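IscA (Thermosynechococcus elongatus, PDB 1X0G) binds a [2Fe-2S] cluster and probably serves as a scaffold on which iron-sulfur clusters are assembled. Local coordinates at residues C[27-32]-C[63-68]; C[6-11]-C[77-82]. All blocks are in the same frame, centred on the assembly; numbering follows the deposited sequence.

Contact 1. Residues C[27-32]-C[63-68]; sequences ILRIQV and TIAIAA
Ala65 O takes the shortest polar bond between the two segments, from Ile30 N at 2.7 Å, and the CA-H of Arg29 also points at this oxygen. It belongs to a parallel beta ladder: strands 27-32 and 63-66 run the same way, 21° apart, as neighbours in the six-stranded mixed sheet of this HesB/IscA-family fold. The ladder follows the parallel pattern, in which Leu28 and Ile30 give and accept on one strand, while the backbone of Arg29 bonds with Ala45 of strand 40-46 and that of Ile27 with Val47 just beyond it. Leu28 N thus donates to Thr63 O, Leu28 O accepts from Ala65 N (2.8 Å), and Ile30 O receives Ala67 N, carrying the pairing one residue past the end of the strand.

The two sheet faces differ. Leu28, Ile30, Ile64 and Ile66 share the apolar one, packed against Leu4 and Leu74. There Ile30 and Ile66 lie side by side and meet through their CD1 methyls, 3.9 Å apart; in Ile30, CG1 stands beside the backbone N (chi1 -53°) and the chain extends straight to that methyl. Leu28 also reaches Leu85 of the third subunit.

The other face, with Ile27, Thr63, Arg29 and Ala65, is more polar. Thr63 lies alongside Ile27, with Thr63 CB 3.5 Å from Ile27 CG1. Thr63 OG1 bonds to Gln58. The Arg29 chain runs extended to NE, which forms a salt bridge with Asp54, and Arg29 NH2 passes 3.7 Å from Ala67 CB. A further bond, Arg29 NH1 to Gln31 OE1 (3.1 Å), lies near the guanidinium plane, yet meets the amide oxygen from above its carbonyl plane. Beside it, Ala67 CB rests 3.6 Å from Gln31 CB.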
# COMPACT_ATOMS: atom_id res chain seq x y z
N ILE C 27 -17.87 0.23 23.43
CA ILE C 27 -17.67 -0.14 22.02
C ILE C 27 -16.21 -0.14 21.51
O ILE C 27 -15.49 0.86 21.56
CB ILE C 27 -18.62 0.56 21.05
CG1 ILE C 27 -20.07 0.31 21.46
CG2 ILE C 27 -18.50 -0.08 19.73
CD1 ILE C 27 -21.07 1.51 21.29
N LEU C 28 -15.81 -1.31 21.05
CA LEU C 28 -14.51 -1.51 20.52
C LEU C 28 -14.64 -1.75 19.08
O LEU C 28 -15.30 -2.68 18.66
CB LEU C 28 -13.90 -2.78 21.08
CG LEU C 28 -12.54 -3.16 20.48
CD1 LEU C 28 -11.56 -2.09 20.87
CD2 LEU C 28 -12.03 -4.53 21.04
N ARG C 29 -13.97 -0.93 18.31
CA ARG C 29 -14.11 -1.02 16.89
C ARG C 29 -12.82 -1.51 16.37
O ARG C 29 -11.76 -0.98 16.73
CB ARG C 29 -14.47 0.32 16.33
CG ARG C 29 -14.46 0.35 14.86
CD ARG C 29 -15.22 1.54 14.37
NE ARG C 29 -15.84 1.26 13.07
CZ ARG C 29 -15.16 1.29 11.93
NH1 ARG C 29 -13.85 1.58 11.99
NH2 ARG C 29 -15.76 1.00 10.76
N ILE C 30 -12.89 -2.60 15.63
CA ILE C 30 -11.75 -3.23 14.98
C ILE C 30 -11.81 -3.06 13.46
O ILE C 30 -12.88 -3.16 12.78
CB ILE C 30 -11.69 -4.68 15.29
CG1 ILE C 30 -11.75 -4.89 16.77
CG2 ILE C 30 -10.31 -5.30 14.96
CD1 ILE C 30 -11.60 -6.38 17.04
N GLN C 31 -10.64 -2.72 12.92
CA GLN C 31 -10.50 -2.64 11.46
C GLN C 31 -9.03 -2.97 11.17
O GLN C 31 -8.29 -3.24 12.16
CB GLN C 31 -10.97 -1.29 10.96
CG GLN C 31 -9.99 -0.19 11.01
CD GLN C 31 -10.57 1.10 10.49
OE1 GLN C 31 -11.66 1.12 9.90
NE2 GLN C 31 -9.89 2.21 10.73
N VAL C 32 -8.60 -2.97 9.90
CA VAL C 32 -7.19 -3.15 9.56
C VAL C 32 -6.65 -1.98 8.82
O VAL C 32 -7.39 -1.17 8.35
CB VAL C 32 -6.98 -4.36 8.61
CG1 VAL C 32 -7.44 -5.58 9.22
CG2 VAL C 32 -7.67 -4.14 7.28
N THR C 63 -19.72 -4.17 23.35
CA THR C 63 -20.00 -4.22 21.92
C THR C 63 -18.74 -4.21 21.06
O THR C 63 -17.83 -3.39 21.25
CB THR C 63 -20.95 -3.12 21.49
OG1 THR C 63 -22.01 -2.96 22.48
CG2 THR C 63 -21.53 -3.48 20.13
N ILE C 64 -18.68 -5.14 20.13
CA ILE C 64 -17.52 -5.26 19.32
C ILE C 64 -17.86 -5.08 17.89
O ILE C 64 -18.65 -5.83 17.33
CB ILE C 64 -16.85 -6.57 19.54
CG1 ILE C 64 -16.10 -6.55 20.87
CG2 ILE C 64 -15.80 -6.75 18.48
CD1 ILE C 64 -16.90 -6.96 22.08
N ALA C 65 -17.26 -4.05 17.29
CA ALA C 65 -17.64 -3.61 15.95
C ALA C 65 -16.52 -3.90 14.95
O ALA C 65 -15.39 -3.38 15.08
CB ALA C 65 -17.91 -2.18 15.99
N ILE C 66 -16.80 -4.74 13.96
CA ILE C 66 -15.82 -5.05 12.95
C ILE C 66 -16.15 -4.27 11.69
O ILE C 66 -17.29 -4.33 11.19
CB ILE C 66 -15.89 -6.55 12.62
CG1 ILE C 66 -15.84 -7.41 13.89
CG2 ILE C 66 -14.74 -6.98 11.64
CD1 ILE C 66 -14.51 -7.38 14.61
N ALA C 67 -15.19 -3.53 11.14
CA ALA C 67 -15.42 -2.79 9.88
C ALA C 67 -15.77 -3.75 8.76
O ALA C 67 -15.03 -4.67 8.50
CB ALA C 67 -14.20 -2.12 9.51
N ALA C 68 -16.87 -3.53 8.08
CA ALA C 68 -17.42 -4.51 7.10
C ALA C 68 -16.49 -4.94 5.97
O ALA C 68 -16.52 -6.09 5.54
CB ALA C 68 -18.74 -4.05 6.55

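Contact 2. Residues C[6-11]-C[77-82]; sequences PAAIQE and LRVDYI
Tyr81, Glu11 and Ala8 bury the most surface here, and Tyr81 gives up more than any other residue. Its ring lies beneath the Glu11 side chain: Glu11 CG sits 3.5 Å from the centroid of the Tyr81 ring, almost straight above the ring centre, a CH-pi contact over one face. Glu11 reaches this position with CG anti to its backbone N and a bend at chi2 (68°), which lays the carboxylate over the phenol end, its plane only 11° from that of the ring. Glu11 CD is 3.3 Å from Tyr81 CZ. Although Glu11 OE2 comes within 3.1 Å of Tyr81 OH, the hydroxyl is hydrogen-bonded to Gly87 O instead, and Phe90 meets the ring edge-to-face.

Nearer the backbone, Ala8 CA lies 3.6 Å from Tyr81 CB, while Ala8 CB approaches Val79 CG1, 4.3 Å away. Ala7 CB touches Tyr81 O at 3.6 Å. A leucine in place of Tyr81 would probably strip Glu11 of its flat stacking surface and leave Gly87 O without the hydroxyl.

Between the segments no hydrogen bond forms; Thr5 OG1 supplies polar ties, bonding both Asp80 OD1 and Ala8 N. The axes of helix segment 6-11 and strand 78-82 come within 5.9 Å, with 67° between their directions. This is helix-on-sheet packing, of part of helix 6-15 on the middle strand of the three-stranded mixed sheet.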
# COMPACT_ATOMS: atom_id res chain seq x y z
N PRO C 6 -11.49 -12.36 28.89
CA PRO C 6 -11.76 -11.42 29.98
C PRO C 6 -10.53 -10.56 30.21
O PRO C 6 -10.65 -9.36 30.38
CB PRO C 6 -12.04 -12.33 31.18
CG PRO C 6 -12.52 -13.56 30.58
CD PRO C 6 -11.75 -13.75 29.29
N ALA C 7 -9.34 -11.13 30.17
CA ALA C 7 -8.12 -10.32 30.24
C ALA C 7 -8.21 -9.06 29.34
O ALA C 7 -8.14 -7.91 29.85
CB ALA C 7 -6.84 -11.19 29.98
N ALA C 8 -8.41 -9.25 28.02
CA ALA C 8 -8.73 -8.09 27.11
C ALA C 8 -9.95 -7.19 27.59
O ALA C 8 -9.87 -5.97 27.61
CB ALA C 8 -8.87 -8.58 25.71
N ILE C 9 -11.04 -7.78 28.04
CA ILE C 9 -12.16 -6.99 28.58
C ILE C 9 -11.77 -6.08 29.72
O ILE C 9 -12.17 -4.92 29.77
CB ILE C 9 -13.28 -7.88 29.12
CG1 ILE C 9 -13.83 -8.77 28.02
CG2 ILE C 9 -14.39 -7.04 29.70
CD1 ILE C 9 -14.55 -7.96 26.95
N GLN C 10 -10.99 -6.65 30.62
CA GLN C 10 -10.55 -6.00 31.85
C GLN C 10 -9.70 -4.81 31.52
O GLN C 10 -9.85 -3.75 32.12
CB GLN C 10 -9.76 -7.01 32.70
CG GLN C 10 -8.99 -6.49 33.92
CD GLN C 10 -8.87 -7.61 34.97
OE1 GLN C 10 -8.89 -8.80 34.61
NE2 GLN C 10 -8.77 -7.24 36.26
N GLU C 11 -8.80 -5.00 30.55
CA GLU C 11 -7.98 -3.93 30.12
C GLU C 11 -8.80 -2.90 29.38
O GLU C 11 -8.56 -1.71 29.50
CB GLU C 11 -6.94 -4.47 29.17
CG GLU C 11 -6.06 -3.38 28.55
CD GLU C 11 -5.13 -2.69 29.53
OE1 GLU C 11 -5.08 -2.99 30.77
OE2 GLU C 11 -4.43 -1.82 29.02
N LEU C 77 -11.39 -13.79 14.62
CA LEU C 77 -10.33 -13.26 15.43
C LEU C 77 -10.69 -13.46 16.91
O LEU C 77 -11.84 -13.32 17.34
CB LEU C 77 -10.22 -11.77 15.19
CG LEU C 77 -9.12 -11.07 15.88
CD1 LEU C 77 -7.86 -11.51 15.14
CD2 LEU C 77 -9.38 -9.57 15.70
N ARG C 78 -9.65 -13.80 17.67
CA ARG C 78 -9.70 -13.74 19.09
C ARG C 78 -8.58 -12.80 19.52
O ARG C 78 -7.43 -12.85 19.01
CB ARG C 78 -9.49 -15.13 19.72
CG ARG C 78 -10.49 -16.19 19.22
CD ARG C 78 -10.20 -17.55 19.83
NE ARG C 78 -8.77 -17.87 19.77
CZ ARG C 78 -7.90 -17.67 20.77
NH1 ARG C 78 -8.30 -17.12 21.92
NH2 ARG C 78 -6.61 -18.00 20.61
N VAL C 79 -8.93 -11.98 20.49
CA VAL C 79 -8.10 -10.91 20.94
C VAL C 79 -7.90 -11.20 22.40
O VAL C 79 -8.87 -11.44 23.14
CB VAL C 79 -8.87 -9.54 20.78
CG1 VAL C 79 -8.14 -8.43 21.50
CG2 VAL C 79 -9.10 -9.18 19.31
N ASP C 80 -6.64 -11.14 22.84
CA ASP C 80 -6.27 -11.39 24.23
C ASP C 80 -5.49 -10.15 24.69
O ASP C 80 -5.07 -9.33 23.86
CB ASP C 80 -5.35 -12.56 24.17
CG ASP C 80 -5.08 -13.19 25.50
OD1 ASP C 80 -5.82 -13.00 26.51
OD2 ASP C 80 -4.09 -13.94 25.53
N TYR C 81 -5.29 -10.00 25.98
CA TYR C 81 -4.39 -8.98 26.43
C TYR C 81 -3.35 -9.60 27.38
O TYR C 81 -3.76 -10.25 28.30
CB TYR C 81 -5.16 -7.89 27.13
CG TYR C 81 -4.29 -6.74 27.58
CD1 TYR C 81 -3.84 -5.76 26.69
CD2 TYR C 81 -3.91 -6.61 28.93
CE1 TYR C 81 -3.05 -4.66 27.13
CE2 TYR C 81 -3.11 -5.53 29.35
CZ TYR C 81 -2.70 -4.57 28.42
OH TYR C 81 -1.92 -3.55 28.83
N ILE C 82 -2.04 -9.39 27.16
CA ILE C 82 -1.00 -9.97 27.98
C ILE C 82 -0.14 -8.90 28.70
O ILE C 82 0.37 -8.03 28.04
CB ILE C 82 -0.16 -10.93 27.09
CG1 ILE C 82 -1.02 -12.16 26.80
CG2 ILE C 82 1.19 -11.40 27.77
CD1 ILE C 82 -0.34 -13.19 25.96

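From the N terminus, strand 3-4 leads into helix 6-15, the first half of contact 2, and the chain then enters strand 27-34, the first half of contact 1. After 30 intervening residues, including strands 40-46 and 55-59, strand 62-66 closes contact 1. Helix 71-74 follows, and strand 78-82 closes contact 2 after 65 intervening residues, so the smaller loop lies wholly within the larger and the two do not cross. Contact 1 joins strands within the six-stranded sheet; contact 2 packs a helix on the three-stranded one. Their centres are 14 Å apart, yet Ile30 CD1 meets Leu77 CD2 at 4.1 Å, a packing contact between the six-stranded sheet and the residue just before strand 78-82.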